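Local coordinates for nitrite oxidoreductase subunit A (Kuenenia stuttgartiensis, PDB 7B04), which belongs to the molybdopterin oxidoreductase family and holds a molybdenum atom, two MD1 groups and an iron/sulfur cluster, at residues F911-P916 against T1101-T1106; H955-H960 against T1016-S1021. One frame throughout, in Å; residues are numbered along the deposited sequence.

Contact 1 of 2, residues F911-P916 against T1101-T1106. With MD1 (phosphoric acid 4-(2-amino-4-oxo-3,4,5,6,-tetrahydro-pteridin-6-yl)-2-hydroxy-3,4-dimercapto-but-3-en-yl ester guanylate ester), chain C.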
loop_
_atom_site.group_PDB
_atom_site.type_symbol
_atom_site.label_atom_id
_atom_site.label_comp_id
_atom_site.label_asym_id
_atom_site.label_seq_id
_atom_site.Cartn_x
_atom_site.Cartn_y
_atom_site.Cartn_z
ATOM N N PHE B 911 -1.620 22.833 15.280
ATOM C CA PHE B 911 -1.183 21.932 14.222
ATOM C C PHE B 911 -2.396 21.191 13.686
ATOM O O PHE B 911 -3.116 20.546 14.455
ATOM C CB PHE B 911 -0.151 20.926 14.737
ATOM C CG PHE B 911 1.222 21.492 14.901
ATOM C CD1 PHE B 911 2.007 21.768 13.795
ATOM C CD2 PHE B 911 1.741 21.728 16.163
ATOM C CE1 PHE B 911 3.279 22.284 13.942
ATOM C CE2 PHE B 911 3.013 22.242 16.318
ATOM C CZ PHE B 911 3.782 22.520 15.205
ATOM N N TYR B 912 -2.622 21.271 12.377
ATOM C CA TYR B 912 -3.616 20.378 11.818
ATOM C C TYR B 912 -3.086 18.953 11.912
ATOM O O TYR B 912 -1.881 18.717 12.048
ATOM C CB TYR B 912 -3.923 20.736 10.361
ATOM C CG TYR B 912 -4.488 22.126 10.146
ATOM C CD1 TYR B 912 -5.842 22.383 10.310
ATOM C CD2 TYR B 912 -3.667 23.175 9.757
ATOM C CE1 TYR B 912 -6.357 23.651 10.109
ATOM C CE2 TYR B 912 -4.171 24.443 9.555
ATOM C CZ TYR B 912 -5.516 24.677 9.730
ATOM O OH TYR B 912 -6.020 25.940 9.525
ATOM N N CYS B 913 -3.991 17.992 11.811
ATOM C CA CYS B 913 -3.558 16.601 11.911
ATOM C C CYS B 913 -4.445 15.797 10.966
ATOM O O CYS B 913 -5.486 15.267 11.359
ATOM C CB CYS B 913 -3.626 16.071 13.334
ATOM S SG CYS B 913 -2.821 14.472 13.552
ATOM N N VAL B 914 -4.000 15.691 9.734
ATOM C CA VAL B 914 -4.722 14.930 8.732
ATOM C C VAL B 914 -4.433 13.455 8.955
ATOM O O VAL B 914 -3.333 13.074 9.373
ATOM C CB VAL B 914 -4.312 15.370 7.314
ATOM C CG1 VAL B 914 -4.802 16.773 7.022
ATOM C CG2 VAL B 914 -2.805 15.300 7.174
ATOM N N THR B 915 -5.435 12.611 8.724
ATOM C CA THR B 915 -5.244 11.167 8.791
ATOM C C THR B 915 -5.709 10.591 7.460
ATOM O O THR B 915 -6.804 10.016 7.361
ATOM C CB THR B 915 -5.976 10.537 9.978
ATOM O OG1 THR B 915 -7.387 10.759 9.867
ATOM C CG2 THR B 915 -5.464 11.122 11.287
ATOM N N PRO B 916 -4.890 10.697 6.422
ATOM C CA PRO B 916 -5.264 10.167 5.112
ATOM C C PRO B 916 -5.085 8.655 5.115
ATOM O O PRO B 916 -4.669 8.055 6.103
ATOM C CB PRO B 916 -4.277 10.854 4.156
ATOM C CG PRO B 916 -3.689 11.996 4.938
ATOM C CD PRO B 916 -3.653 11.485 6.342
ATOM N N THR B 1101 -9.940 18.622 13.529
ATOM C CA THR B 1101 -9.179 18.503 14.757
ATOM C C THR B 1101 -7.892 19.294 14.599
ATOM O O THR B 1101 -7.411 19.515 13.485
ATOM C CB THR B 1101 -8.867 17.036 15.091
ATOM O OG1 THR B 1101 -8.570 16.906 16.488
ATOM C CG2 THR B 1101 -7.682 16.528 14.273
ATOM N N LEU B 1102 -7.372 19.751 15.728
ATOM C CA LEU B 1102 -6.034 20.308 15.811
ATOM C C LEU B 1102 -5.325 19.662 16.986
ATOM O O LEU B 1102 -5.956 19.220 17.946
ATOM C CB LEU B 1102 -6.017 21.821 15.954
ATOM C CG LEU B 1102 -6.610 22.554 14.758
ATOM C CD1 LEU B 1102 -7.236 23.835 15.226
ATOM C CD2 LEU B 1102 -5.552 22.819 13.709
ATOM N N VAL B 1103 -4.005 19.606 16.889
ATOM C CA VAL B 1103 -3.200 18.800 17.845
ATOM C C VAL B 1103 -2.044 19.613 18.408
ATOM O O VAL B 1103 -1.663 20.566 17.795
ATOM C CB VAL B 1103 -2.667 17.579 17.070
ATOM C CG1 VAL B 1103 -2.191 16.460 17.953
ATOM C CG2 VAL B 1103 -3.715 17.034 16.140
ATOM N N LYS B 1104 -1.556 19.194 19.570
ATOM C CA LYS B 1104 -0.352 19.726 20.241
ATOM C C LYS B 1104 0.717 18.634 20.161
ATOM O O LYS B 1104 0.390 17.487 20.384
ATOM C CB LYS B 1104 -0.632 20.021 21.709
ATOM C CG LYS B 1104 0.424 20.863 22.388
ATOM C CD LYS B 1104 0.036 21.355 23.749
ATOM C CE LYS B 1104 0.004 20.257 24.783
ATOM N NZ LYS B 1104 -0.238 20.797 26.137
ATOM N N ILE B 1105 1.935 18.998 19.784
ATOM C CA ILE B 1105 3.055 18.028 19.672
ATOM C C ILE B 1105 4.121 18.420 20.683
ATOM O O ILE B 1105 4.447 19.580 20.765
ATOM C CB ILE B 1105 3.642 18.054 18.255
ATOM C CG1 ILE B 1105 2.569 18.312 17.207
ATOM C CG2 ILE B 1105 4.368 16.768 17.956
ATOM C CD1 ILE B 1105 1.903 17.063 16.760
ATOM N N THR B 1106 4.585 17.457 21.449
ATOM C CA THR B 1106 5.662 17.632 22.414
ATOM C C THR B 1106 6.555 16.403 22.358
ATOM O O THR B 1106 6.071 15.281 22.181
ATOM C CB THR B 1106 5.170 17.859 23.857
ATOM O OG1 THR B 1106 4.968 16.598 24.504
ATOM C CG2 THR B 1106 3.887 18.686 23.907
HETATM P PB MD1 C . -8.818 9.849 -0.016
HETATM O O3B MD1 C . -8.671 10.532 1.476
HETATM O O1B MD1 C . -7.590 10.161 -0.838
HETATM O O2B MD1 C . -10.040 10.408 -0.703
HETATM O O3A MD1 C . -8.972 8.215 0.165
HETATM C C10 MD1 C . -10.126 7.668 0.742
HETATM C C11 MD1 C . -10.423 6.297 0.067
HETATM O O11 MD1 C . -8.986 5.666 -0.263
HETATM C C12 MD1 C . -11.261 5.588 0.837
HETATM S S12 MD1 C . -12.583 6.463 1.724
HETATM C C13 MD1 C . -11.276 4.049 1.034
HETATM S S13 MD1 C . -12.562 3.399 2.138
HETATM C C14 MD1 C . -10.343 3.106 0.479
HETATM N N15 MD1 C . -8.954 3.460 1.198
HETATM C C16 MD1 C . -7.841 2.885 0.559
HETATM C C15 MD1 C . -6.696 2.315 1.316
HETATM O O14 MD1 C . -6.698 2.324 2.501
HETATM N N17 MD1 C . -5.550 1.731 0.567
HETATM C C17 MD1 C . -5.551 1.722 -0.979
HETATM N N16 MD1 C . -4.430 1.149 -1.700
HETATM N N18 MD1 C . -6.714 2.303 -1.750
HETATM C C20 MD1 C . -7.832 2.870 -1.041
HETATM N N8 MD1 C . -8.938 3.428 -1.709
HETATM C C7 MD1 C . -10.318 2.982 -1.022
HETATM P PA MD1 C . -7.303 11.255 2.046
HETATM O O1A MD1 C . -7.411 11.350 3.547
HETATM O O2A MD1 C . -6.116 10.405 1.665
HETATM O "O5'" MD1 C . -7.107 12.771 1.429
HETATM C "C5'" MD1 C . -6.498 12.926 0.182
HETATM C "C4'" MD1 C . -5.615 14.223 0.141
HETATM O "O4'" MD1 C . -6.417 15.493 0.567
HETATM C "C1'" MD1 C . -5.425 16.227 1.511
HETATM N N9 MD1 C . -6.122 17.167 2.428
HETATM C C4 MD1 C . -6.690 18.264 1.939
HETATM N N3 MD1 C . -6.794 18.800 0.551
HETATM C C2 MD1 C . -7.496 20.058 0.303
HETATM N N2 MD1 C . -7.597 20.577 -1.049
HETATM N N1 MD1 C . -8.088 20.782 1.401
HETATM C C6 MD1 C . -7.983 20.262 2.730
HETATM O O6 MD1 C . -8.468 20.849 3.635
HETATM C C5 MD1 C . -7.244 18.942 2.982
HETATM N N7 MD1 C . -7.006 18.250 4.093
HETATM C C8 MD1 C . -6.308 17.146 3.762
HETATM C "C2'" MD1 C . -4.909 15.254 2.147
HETATM O "O2'" MD1 C . -3.661 15.655 2.783
HETATM C "C3'" MD1 C . -4.635 14.128 0.959
HETATM O "O3'" MD1 C . -3.396 14.438 0.258
#
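The carbonyl oxygen of Phe911 accepts one hydrogen bond and one CA-H...O contact from the strand across. The backbone N of Val1103 sits 2.8 Å from Phe911 O and gives a fairly straight bond (156° at the hydrogen). Close by, the CA of Leu1102 brings its hydrogen within range of the same Phe911 O, at 3.2 Å, as the CA-H...O contact. The return bond, Phe911 N to Val1103 O, is weak at 3.4 Å, so the antiparallel pairing is firm at one carbonyl and slack at the other. This fits short strands that diverge steeply, their axes 111° apart. As in relatives of this family, the C-terminal domain is probably a double-psi beta barrel; here strand 911-914 pairs with 1102-1109. Phe911 and Val1103 send their side chains to one face of the sheet. Here the Phe911 ring turns its edge to Val1103 O, while its CD2 meets CG1 of Ile1105 at 3.7 Å, the two side chains crossing at about a right angle. The Tyr912 side chain leaves the backbone away from the partner strand, yet its ring is covered on one face by a methyl: CD2 of Leu1102 lies 3.9 Å from the centroid of the Tyr912 ring in a CH-pi contact. Both side chains have CG anti to the carbonyl carbon (chi1 near -60° in both), and they run side by side in the same direction. Thr1101 directs OG1 to the carbonyl oxygen of Ile1059. At the end of the strand CG1 of Val914 lies 3.6 Å from C8 of the guanine of the MD1 of chain C, and just past it Pro916 sits beside its phosphate oxygens, while Thr915 OG1 is hydrogen-bonded to N17 of the other MD1.

Contact 2 of 2, residues H955-H960 against T1016-S1021; sequences HQIHIH and TMMKHS. With MD1 (phosphoric acid 4-(2-amino-4-oxo-3,4,5,6,-tetrahydro-pteridin-6-yl)-2-hydroxy-3,4-dimercapto-but-3-en-yl ester guanylate ester), chain D.
The methyl CE of Met1017 rests over one face of the His958 ring, 3.7 Å from the centroid, in a CH-pi contact offset toward the CD2-NE2 rim. The two side chains run side by side in the same direction; bends at chi2 (-84°) and chi3 (-81°) fold the Met1017 chain back over the ring, whose ND1 is hydrogen-bonded to ND2 of Asn1008. Beneath them a hydrogen-bonded antiparallel pair holds the backbones, with His958 N to Met1017 O nearly straight at 2.7 Å and Met1017 N to His958 O at 3.1 Å. On the face carrying Ile957 and Met1018, CG1 of Ile957 meets CG of Met1018 at 3.7 Å as the chains cross obliquely. His955 comes in ring edge first, and its NE2 makes a weak, bent hydrogen bond to Lys1019 O. Further on, the His1020 ring lies nearly parallel over the pterin of the MD1 of chain D, C16 beneath its centre, and NE2 donates a hydrogen bond to O11 of that group at 2.6 Å; OG of Ser1021 sits over the other face. Strand 956-959 runs between 1015-1018 and 1001-1007, Ile957 packing on Leu1003; 1015-1018 has 911-914 along its other edge, and His960 caps helix 961-966 through ND1 to the backbone N of Gln962.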
loop_
_atom_site.group_PDB
_atom_site.type_symbol
_atom_site.label_atom_id
_atom_site.label_comp_id
_atom_site.label_asym_id
_atom_site.label_seq_id
_atom_site.Cartn_x
_atom_site.Cartn_y
_atom_site.Cartn_z
ATOM N N HIS B 955 4.102 2.877 13.681
ATOM C CA HIS B 955 3.417 3.963 12.998
ATOM C C HIS B 955 4.121 5.287 13.271
ATOM O O HIS B 955 4.734 5.478 14.325
ATOM C CB HIS B 955 1.962 4.022 13.462
ATOM C CG HIS B 955 1.034 4.651 12.474
ATOM N ND1 HIS B 955 0.586 3.993 11.350
ATOM C CD2 HIS B 955 0.450 5.871 12.456
ATOM C CE1 HIS B 955 -0.225 4.787 10.673
ATOM N NE2 HIS B 955 -0.324 5.932 11.325
ATOM N N GLN B 956 4.033 6.202 12.305
ATOM C CA GLN B 956 4.815 7.431 12.308
ATOM C C GLN B 956 3.926 8.632 12.006
ATOM O O GLN B 956 2.867 8.509 11.385
ATOM C CB GLN B 956 5.959 7.363 11.284
ATOM C CG GLN B 956 5.492 7.276 9.835
ATOM C CD GLN B 956 6.638 7.094 8.857
ATOM O OE1 GLN B 956 7.804 7.055 9.248
ATOM N NE2 GLN B 956 6.308 6.979 7.575
ATOM N N ILE B 957 4.371 9.803 12.465
ATOM C CA ILE B 957 3.699 11.070 12.196
ATOM C C ILE B 957 4.624 11.964 11.380
ATOM O O ILE B 957 5.823 12.063 11.664
ATOM C CB ILE B 957 3.258 11.787 13.493
ATOM C CG1 ILE B 957 2.535 13.093 13.155
ATOM C CG2 ILE B 957 4.448 12.072 14.399
ATOM C CD1 ILE B 957 1.911 13.778 14.349
ATOM N N HIS B 958 4.070 12.592 10.346
ATOM C CA HIS B 958 4.825 13.509 9.506
ATOM C C HIS B 958 4.745 14.917 10.084
ATOM O O HIS B 958 3.663 15.381 10.454
ATOM C CB HIS B 958 4.274 13.505 8.079
ATOM C CG HIS B 958 4.597 12.267 7.302
ATOM N ND1 HIS B 958 5.463 12.266 6.231
ATOM C CD2 HIS B 958 4.176 10.989 7.448
ATOM C CE1 HIS B 958 5.553 11.041 5.742
ATOM N NE2 HIS B 958 4.783 10.248 6.463
ATOM N N ILE B 959 5.890 15.590 10.163
ATOM C CA ILE B 959 5.969 16.948 10.688
ATOM C C ILE B 959 7.009 17.712 9.876
ATOM O O ILE B 959 8.031 17.148 9.470
ATOM C CB ILE B 959 6.285 16.965 12.202
ATOM C CG1 ILE B 959 6.272 18.400 12.739
ATOM C CG2 ILE B 959 7.604 16.266 12.493
ATOM C CD1 ILE B 959 6.165 18.490 14.245
ATOM N N HIS B 960 6.743 18.991 9.637
ATOM C CA HIS B 960 7.708 19.835 8.949
ATOM C C HIS B 960 8.979 19.980 9.785
ATOM O O HIS B 960 8.902 20.117 11.012
ATOM C CB HIS B 960 7.100 21.210 8.667
ATOM C CG HIS B 960 7.954 22.082 7.802
ATOM N ND1 HIS B 960 8.939 22.901 8.312
ATOM C CD2 HIS B 960 7.974 22.263 6.460
ATOM C CE1 HIS B 960 9.526 23.549 7.323
ATOM N NE2 HIS B 960 8.960 23.180 6.188
ATOM N N THR B 1016 0.306 18.277 10.164
ATOM C CA THR B 1016 0.923 17.005 10.494
ATOM C C THR B 1016 0.066 15.887 9.923
ATOM O O THR B 1016 -1.140 16.046 9.722
ATOM C CB THR B 1016 1.073 16.834 12.011
ATOM O OG1 THR B 1016 -0.227 16.787 12.614
ATOM C CG2 THR B 1016 1.852 18.001 12.602
ATOM N N MET B 1017 0.692 14.738 9.682
ATOM C CA MET B 1017 0.021 13.657 8.975
ATOM C C MET B 1017 0.306 12.327 9.650
ATOM O O MET B 1017 1.458 12.016 9.965
ATOM C CB MET B 1017 0.468 13.596 7.507
ATOM C CG MET B 1017 -0.396 12.704 6.631
ATOM S SD MET B 1017 0.040 10.951 6.678
ATOM C CE MET B 1017 1.422 10.911 5.543
ATOM N N MET B 1018 -0.749 11.545 9.849
ATOM C CA MET B 1018 -0.646 10.151 10.251
ATOM C C MET B 1018 -1.531 9.339 9.324
ATOM O O MET B 1018 -2.684 9.708 9.092
ATOM C CB MET B 1018 -1.086 9.945 11.707
ATOM C CG MET B 1018 -0.275 10.712 12.736
ATOM S SD MET B 1018 -0.739 10.290 14.428
ATOM C CE MET B 1018 -2.344 11.072 14.552
ATOM N N LYS B 1019 -1.006 8.240 8.795
ATOM C CA LYS B 1019 -1.829 7.409 7.932
ATOM C C LYS B 1019 -2.886 6.719 8.787
ATOM O O LYS B 1019 -2.682 6.453 9.974
ATOM C CB LYS B 1019 -0.973 6.408 7.160
ATOM C CG LYS B 1019 -0.159 7.058 6.043
ATOM C CD LYS B 1019 -1.073 7.716 5.016
ATOM C CE LYS B 1019 -0.289 8.269 3.836
ATOM N NZ LYS B 1019 -1.145 9.020 2.876
ATOM N N HIS B 1020 -4.027 6.433 8.178
ATOM C CA HIS B 1020 -5.187 5.964 8.922
ATOM C C HIS B 1020 -5.098 4.463 9.154
ATOM O O HIS B 1020 -4.586 3.730 8.304
ATOM C CB HIS B 1020 -6.478 6.295 8.168
ATOM C CG HIS B 1020 -7.691 5.641 8.752
ATOM N ND1 HIS B 1020 -8.050 5.804 10.073
ATOM C CD2 HIS B 1020 -8.629 4.830 8.207
ATOM C CE1 HIS B 1020 -9.147 5.112 10.320
ATOM N NE2 HIS B 1020 -9.523 4.516 9.203
ATOM N N SER B 1021 -5.547 4.017 10.337
ATOM C CA SER B 1021 -5.617 2.583 10.629
ATOM C C SER B 1021 -4.363 1.728 10.701
ATOM O O SER B 1021 -3.985 1.021 9.761
ATOM C CB SER B 1021 -6.581 1.891 9.715
ATOM O OG SER B 1021 -7.854 1.808 10.309
HETATM P PB MD1 D . -13.419 -0.754 7.911
HETATM O O3B MD1 D . -11.904 -1.191 7.443
HETATM O O1B MD1 D . -13.549 -1.028 9.389
HETATM O O2B MD1 D . -14.427 -1.590 7.160
HETATM O O3A MD1 D . -13.741 0.841 7.619
HETATM C C10 MD1 D . -13.017 1.583 6.680
HETATM C C11 MD1 D . -12.819 3.031 7.216
HETATM O O11 MD1 D . -11.373 3.142 7.907
HETATM C C12 MD1 D . -12.998 3.932 6.248
HETATM S S12 MD1 D . -13.260 3.350 4.547
HETATM C C13 MD1 D . -13.019 5.478 6.428
HETATM S S13 MD1 D . -13.282 6.391 4.878
HETATM C C14 MD1 D . -12.843 6.279 7.631
HETATM N N15 MD1 D . -11.406 6.968 7.465
HETATM C C16 MD1 D . -10.841 7.519 8.634
HETATM C C15 MD1 D . -9.654 8.406 8.506
HETATM O O14 MD1 D . -9.213 8.644 7.433
HETATM N N17 MD1 D . -9.028 8.992 9.721
HETATM C C17 MD1 D . -9.601 8.675 11.118
HETATM N N16 MD1 D . -8.991 9.252 12.301
HETATM N N18 MD1 D . -10.807 7.779 11.261
HETATM C C20 MD1 D . -11.432 7.203 10.100
HETATM N N8 MD1 D . -12.545 6.370 10.290
HETATM C C7 MD1 D . -13.143 5.678 8.978
HETATM P PA MD1 D . -11.369 -2.753 7.451
HETATM O O1A MD1 D . -10.290 -2.944 6.413
HETATM O O2A MD1 D . -10.811 -3.032 8.815
HETATM O "O5'" MD1 D . -12.561 -3.864 7.220
HETATM C "C5'" MD1 D . -12.137 -5.178 6.984
HETATM C "C4'" MD1 D . -12.194 -6.025 8.303
HETATM O "O4'" MD1 D . -12.959 -7.352 8.035
HETATM C "C1'" MD1 D . -11.855 -8.446 7.917
HETATM N N9 MD1 D . -12.056 -9.283 6.702
HETATM C C4 MD1 D . -13.115 -10.072 6.640
HETATM N N3 MD1 D . -14.223 -10.302 7.603
HETATM C C2 MD1 D . -15.281 -11.245 7.267
HETATM N N2 MD1 D . -16.356 -11.463 8.208
HETATM N N1 MD1 D . -15.270 -11.956 6.015
HETATM C C6 MD1 D . -14.201 -11.729 5.094
HETATM O O6 MD1 D . -14.185 -12.311 4.063
HETATM C C5 MD1 D . -13.087 -10.735 5.451
HETATM N N7 MD1 D . -11.999 -10.340 4.799
HETATM C C8 MD1 D . -11.349 -9.437 5.567
HETATM C "C2'" MD1 D . -10.747 -7.820 7.868
HETATM O "O2'" MD1 D . -9.706 -8.584 8.547
HETATM C "C3'" MD1 D . -11.021 -6.389 8.656
HETATM O "O3'" MD1 D . -10.962 -6.617 10.095
#

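Overall arrangement
The centres of contacts 1 and 2 lie about 9 Å apart in one six-stranded sheet, where strand 911-914 runs parallel to 1015-1018 and has 1102-1109 as its other neighbour. Along the chain the order is 911-916, 955-960, 1016-1021, 1101-1106, so both segments of contact 2 fall between those of contact 1. The two meet directly: Tyr912 O is 2.6 Å from Thr1016 OG1 and Pro916 O 2.7 Å from His1020 N, both probable hydrogen bonds. Where the strands end, Val914 and the residues after it, with His1020, reach the two cofactors, so neighbouring strands serve both.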